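Side-chain contacts in putative glucose-6-phosphate 1-epimerase (Salmonella typhimurium, PDB 2HTA), which probably interconverts the alpha and beta anomers of glucose 6-phosphate and related hexose 6-phosphates, as a mutarotase of the aldose 1-epimerase family: residues A[120-125]-A[131-136]; A[214-217]-A[223-226]. All coordinates share one frame; numbering follows the deposited sequence.

Interaction 1 (A[120-125]-A[131-136])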
loop_
_atom_site.group_PDB
_atom_site.type_symbol
_atom_site.label_atom_id
_atom_site.label_comp_id
_atom_site.label_asym_id
_atom_site.label_seq_id
_atom_site.Cartn_x
_atom_site.Cartn_y
_atom_site.Cartn_z
ATOM N N LEU A 120 -10.514 11.504 -8.625
ATOM C CA LEU A 120 -10.166 10.661 -9.749
ATOM C C LEU A 120 -10.114 11.533 -10.975
ATOM O O LEU A 120 -11.156 11.965 -11.530
ATOM C CB LEU A 120 -11.192 9.542 -9.871
ATOM C CG LEU A 120 -11.147 8.691 -11.157
ATOM C CD1 LEU A 120 -9.793 7.944 -11.138
ATOM C CD2 LEU A 120 -12.272 7.652 -11.244
ATOM N N LYS A 121 -8.886 11.825 -11.431
ATOM C CA LYS A 121 -8.643 12.806 -12.463
ATOM C C LYS A 121 -8.778 12.183 -13.846
ATOM O O LYS A 121 -9.256 12.867 -14.778
ATOM C CB LYS A 121 -7.214 13.357 -12.304
ATOM C CG LYS A 121 -6.860 14.495 -13.178
ATOM C CD LYS A 121 -5.353 14.862 -13.010
ATOM C CE LYS A 121 -5.052 16.198 -13.717
ATOM N NZ LYS A 121 -6.010 17.308 -13.293
ATOM N N ALA A 122 -8.347 10.943 -14.011
ATOM C CA ALA A 122 -8.341 10.324 -15.364
ATOM C C ALA A 122 -8.393 8.836 -15.261
ATOM O O ALA A 122 -8.052 8.281 -14.227
ATOM C CB ALA A 122 -7.104 10.750 -16.164
ATOM N N HIS A 123 -8.767 8.189 -16.364
ATOM C CA HIS A 123 -8.726 6.758 -16.428
ATOM C C HIS A 123 -8.895 6.345 -17.868
ATOM O O HIS A 123 -9.390 7.122 -18.668
ATOM C CB HIS A 123 -9.840 6.140 -15.521
ATOM C CG HIS A 123 -11.202 6.676 -15.802
ATOM N ND1 HIS A 123 -12.058 6.078 -16.711
ATOM C CD2 HIS A 123 -11.866 7.753 -15.303
ATOM C CE1 HIS A 123 -13.175 6.786 -16.785
ATOM N NE2 HIS A 123 -13.089 7.793 -15.925
ATOM N N ASN A 124 -8.397 5.161 -18.183
ATOM C CA ASN A 124 -8.697 4.505 -19.461
ATOM C C ASN A 124 -8.720 3.004 -19.275
ATOM O O ASN A 124 -8.305 2.474 -18.251
ATOM C CB ASN A 124 -7.712 4.956 -20.555
ATOM C CG ASN A 124 -6.338 4.551 -20.271
ATOM O OD1 ASN A 124 -5.913 3.460 -20.666
ATOM N ND2 ASN A 124 -5.568 5.447 -19.621
ATOM N N GLU A 125 -9.250 2.293 -20.250
ATOM C CA GLU A 125 -9.367 0.863 -20.075
ATOM C C GLU A 125 -9.337 0.207 -21.460
ATOM O O GLU A 125 -9.546 0.891 -22.475
ATOM C CB GLU A 125 -10.673 0.557 -19.348
ATOM C CG GLU A 125 -11.924 1.080 -20.021
ATOM C CD GLU A 125 -13.126 1.081 -19.080
ATOM O OE1 GLU A 125 -13.069 1.727 -17.976
ATOM O OE2 GLU A 125 -14.123 0.428 -19.453
ATOM N N MET A 131 -6.455 1.760 -16.273
ATOM C CA MET A 131 -5.461 2.710 -15.705
ATOM C C MET A 131 -6.213 3.805 -15.027
ATOM O O MET A 131 -7.214 4.265 -15.587
ATOM C CB MET A 131 -4.658 3.377 -16.850
ATOM C CG MET A 131 -3.809 2.436 -17.728
ATOM S SD MET A 131 -3.054 3.463 -19.103
ATOM C CE MET A 131 -2.156 4.743 -18.168
ATOM N N LEU A 132 -5.724 4.296 -13.875
ATOM C CA LEU A 132 -6.445 5.366 -13.173
ATOM C C LEU A 132 -5.422 6.349 -12.607
ATOM O O LEU A 132 -4.336 5.930 -12.178
ATOM C CB LEU A 132 -7.233 4.811 -11.970
ATOM C CG LEU A 132 -8.307 3.725 -12.174
ATOM C CD1 LEU A 132 -7.646 2.362 -12.081
ATOM C CD2 LEU A 132 -9.340 3.879 -11.037
ATOM N N THR A 133 -5.789 7.633 -12.608
ATOM C CA THR A 133 -4.929 8.669 -12.014
ATOM C C THR A 133 -5.757 9.406 -10.992
ATOM O O THR A 133 -6.804 9.941 -11.326
ATOM C CB THR A 133 -4.503 9.654 -13.028
ATOM O OG1 THR A 133 -3.748 8.980 -14.051
ATOM C CG2 THR A 133 -3.597 10.677 -12.382
ATOM N N PHE A 134 -5.257 9.454 -9.762
ATOM C CA PHE A 134 -5.890 10.203 -8.665
ATOM C C PHE A 134 -5.003 11.404 -8.362
ATOM O O PHE A 134 -3.755 11.350 -8.512
ATOM C CB PHE A 134 -5.994 9.307 -7.419
ATOM C CG PHE A 134 -6.929 8.151 -7.565
ATOM C CD1 PHE A 134 -6.483 6.897 -8.095
ATOM C CD2 PHE A 134 -8.262 8.290 -7.213
ATOM C CE1 PHE A 134 -7.395 5.800 -8.199
ATOM C CE2 PHE A 134 -9.144 7.189 -7.301
ATOM C CZ PHE A 134 -8.722 5.973 -7.788
ATOM N N GLU A 135 -5.615 12.493 -7.881
ATOM C CA GLU A 135 -4.812 13.696 -7.587
ATOM C C GLU A 135 -5.187 14.243 -6.192
ATOM O O GLU A 135 -6.371 14.312 -5.853
ATOM C CB GLU A 135 -5.153 14.755 -8.628
ATOM C CG GLU A 135 -4.362 16.049 -8.435
ATOM C CD GLU A 135 -4.694 17.054 -9.534
ATOM O OE1 GLU A 135 -5.753 17.688 -9.473
ATOM O OE2 GLU A 135 -3.930 17.158 -10.499
ATOM N N LEU A 136 -4.183 14.687 -5.443
ATOM C CA LEU A 136 -4.405 15.386 -4.182
ATOM C C LEU A 136 -3.695 16.715 -4.273
ATOM O O LEU A 136 -2.587 16.791 -4.796
ATOM C CB LEU A 136 -3.887 14.579 -3.002
ATOM C CG LEU A 136 -4.144 15.249 -1.619
ATOM C CD1 LEU A 136 -5.628 15.043 -1.227
ATOM C CD2 LEU A 136 -3.276 14.524 -0.638
#
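The carbonyl oxygen of Thr133 is gripped by two successive amides of the facing strand: Lys121 N lies 2.8 Å from Thr133 O, and Ala122 N lies 3.3 Å from the same Thr133 O. Both donors lie in the carbonyl plane. With Lys121 and Ala122 both set against Thr133, this is a classic beta bulge, and Lys121, with its helix-like backbone, provides the extra residue. Beyond it the antiparallel ladder is regular, Thr133 N bonding to Ala122 O at 2.9 Å and Met131 N to Asn124 O at 2.8 Å.

On one face, Leu120 CD1 sits over the Phe134 ring, 4.1 Å from its centroid and 15° off the normal, a CH-pi contact displaced toward the rim; the same methyl meets Leu132 CD2. The opposite face carries Ala122, Thr133, Asn124 and Met131, of which Asn124 and Met131 are exposed. There Asn124, its CG held between the backbone N and carbonyl carbon (chi1 64°), brings its amide beside the Met131 sulfur, and Asn124 ND2 makes a weak hydrogen bond to Met131 SD at 3.2 Å. Near the other end, Lys121 extends and then bends at its last torsion, and Lys121 NZ forms a long salt bridge to Glu135 OE2 at 3.5 Å.

The two strands form a hairpin at the margin of a large antiparallel sheet. Strand 119-125 is outermost within the chain, whereas 130-137 also bonds to strand 151-158 through Leu132 with Phe156 and Phe134 with Ala154. Phe55 meets the Phe134 ring, the planes inclined to each other, and Leu29 touches Leu120.

Interaction 2 (A[214-217]-A[223-226]); sequences GIQT and DRVY
Segment 223-226 lies on a strand that carries Asp223, which probably binds substrate, as in related enzymes; the contact itself is made by its neighbours Arg224 and Tyr226 with Gln216 of segment 214-217. The backbones stay far apart, the nearest CA pair, Gln216 CA and Arg224 CA, being 9.5 Å from each other, and the contact is made entirely by side chains. Its focus is the amide oxygen of Gln216, which accepts two hydrogen bonds: Tyr226 OH donates to Gln216 OE1 at 2.7 Å, and Arg224 NH1 to the same Gln216 OE1 at 2.9 Å.

The two donors approach differently. The tyrosine hydroxyl stands above the carbonyl plane, away from a lone-pair direction, while OE1 lies at the edge of the phenol ring and in its plane. Arg224 NH1 comes from the side of the C=O, slightly tilted from the carbonyl plane, and OE1 in turn lies somewhat out of the guanidinium plane. The amide and guanidinium planes are turned 82° apart, almost perpendicular. The arginine bond is bent, with an angle of 141° at the hydrogen.

In the mutarotase fold, here built from large antiparallel sheets, the weakly bonded 216-217 lies at the margin of the sheet that contains 191-193, whereas 222-226 pairs with 198-201 and 253-258, and the glutamine side chain bridges the two.

The bend at chi2 (72°) sets OE1 between the arginine and the tyrosine hydroxyl. Gln216 NE2 bonds to Thr217 O at 2.9 Å, nearly straight and in both the amide and carbonyl planes, which helps fix the amide rotation that places OE1 before both donors. The guanidinium has a second partner, since Arg224 NH2 makes a salt bridge to Asp201, which probably helps hold Arg224 NH1 beside the glutamine.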
loop_
_atom_site.group_PDB
_atom_site.type_symbol
_atom_site.label_atom_id
_atom_site.label_comp_id
_atom_site.label_asym_id
_atom_site.label_seq_id
_atom_site.Cartn_x
_atom_site.Cartn_y
_atom_site.Cartn_z
ATOM N N GLY A 214 19.611 -12.715 2.089
ATOM C CA GLY A 214 18.499 -11.850 1.681
ATOM C C GLY A 214 17.127 -12.411 1.966
ATOM O O GLY A 214 16.142 -11.960 1.405
ATOM N N ILE A 215 17.065 -13.392 2.854
ATOM C CA ILE A 215 15.799 -14.089 3.143
ATOM C C ILE A 215 15.288 -13.824 4.544
ATOM O O ILE A 215 16.010 -14.092 5.530
ATOM C CB ILE A 215 15.935 -15.606 2.935
ATOM C CG1 ILE A 215 16.143 -15.906 1.425
ATOM C CG2 ILE A 215 14.646 -16.364 3.533
ATOM C CD1 ILE A 215 16.541 -17.333 1.184
ATOM N N GLN A 216 14.061 -13.308 4.635
ATOM C CA GLN A 216 13.411 -13.004 5.933
ATOM C C GLN A 216 12.227 -13.910 6.203
ATOM O O GLN A 216 11.347 -14.072 5.350
ATOM C CB GLN A 216 12.956 -11.520 5.985
ATOM C CG GLN A 216 12.351 -11.110 7.301
ATOM C CD GLN A 216 13.414 -11.005 8.379
ATOM O OE1 GLN A 216 14.437 -10.314 8.203
ATOM N NE2 GLN A 216 13.185 -11.689 9.491
ATOM N N THR A 217 12.167 -14.465 7.414
ATOM C CA THR A 217 10.968 -15.153 7.915
ATOM C C THR A 217 10.300 -14.317 9.024
ATOM O O THR A 217 10.902 -13.400 9.570
ATOM C CB THR A 217 11.290 -16.559 8.514
ATOM O OG1 THR A 217 12.301 -16.469 9.520
ATOM C CG2 THR A 217 11.743 -17.576 7.409
ATOM N N ASP A 223 9.770 -6.046 12.074
ATOM C CA ASP A 223 9.617 -4.682 11.573
ATOM C C ASP A 223 11.000 -4.203 11.192
ATOM O O ASP A 223 11.775 -3.785 12.044
ATOM C CB ASP A 223 8.967 -3.758 12.628
ATOM C CG ASP A 223 8.547 -2.407 12.041
ATOM O OD1 ASP A 223 8.824 -2.161 10.821
ATOM O OD2 ASP A 223 7.919 -1.592 12.775
ATOM N N ARG A 224 11.339 -4.348 9.918
ATOM C CA ARG A 224 12.701 -4.187 9.442
ATOM C C ARG A 224 12.747 -3.282 8.226
ATOM O O ARG A 224 11.894 -3.390 7.302
ATOM C CB ARG A 224 13.318 -5.554 9.110
ATOM C CG ARG A 224 13.681 -6.291 10.442
ATOM C CD ARG A 224 13.895 -7.748 10.262
ATOM N NE ARG A 224 14.259 -8.242 11.597
ATOM C CZ ARG A 224 15.100 -9.232 11.809
ATOM N NH1 ARG A 224 15.626 -9.879 10.771
ATOM N NH2 ARG A 224 15.408 -9.572 13.060
ATOM N N VAL A 225 13.723 -2.369 8.235
ATOM C CA VAL A 225 14.010 -1.507 7.106
ATOM C C VAL A 225 15.238 -2.036 6.388
ATOM O O VAL A 225 16.357 -2.007 6.924
ATOM C CB VAL A 225 14.311 -0.032 7.544
ATOM C CG1 VAL A 225 14.485 0.845 6.282
ATOM C CG2 VAL A 225 13.212 0.493 8.521
ATOM N N TYR A 226 15.069 -2.599 5.203
ATOM C CA TYR A 226 16.220 -3.089 4.447
ATOM C C TYR A 226 16.916 -1.933 3.712
ATOM O O TYR A 226 16.277 -1.139 3.038
ATOM C CB TYR A 226 15.754 -4.241 3.495
ATOM C CG TYR A 226 15.122 -5.330 4.358
ATOM C CD1 TYR A 226 13.769 -5.312 4.649
ATOM C CD2 TYR A 226 15.927 -6.308 4.989
ATOM C CE1 TYR A 226 13.207 -6.287 5.479
ATOM C CE2 TYR A 226 15.383 -7.249 5.811
ATOM C CZ TYR A 226 14.016 -7.224 6.065
ATOM O OH TYR A 226 13.455 -8.172 6.883
#

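Interactions 1 and 2 lie on opposite sides of the chain's centre, their own centres about 33 Å apart, yet both involve the same large sheet: 120-125 is on its outermost strand at one margin and 214-217 reaches its other. Interaction 1 is a surface contact between adjacent strands, buries 517 Å² and combines a backbone ladder with apolar packing on one face, an amide-sulfur contact on the other and a salt bridge near one end. Interaction 2 is buried, covers just 132 Å², and has no backbone bonds between its segments, which belong to separately paired strands. A doubly bonded acceptor is one feature of the bulge in interaction 1, whereas in interaction 2 it carries the whole contact.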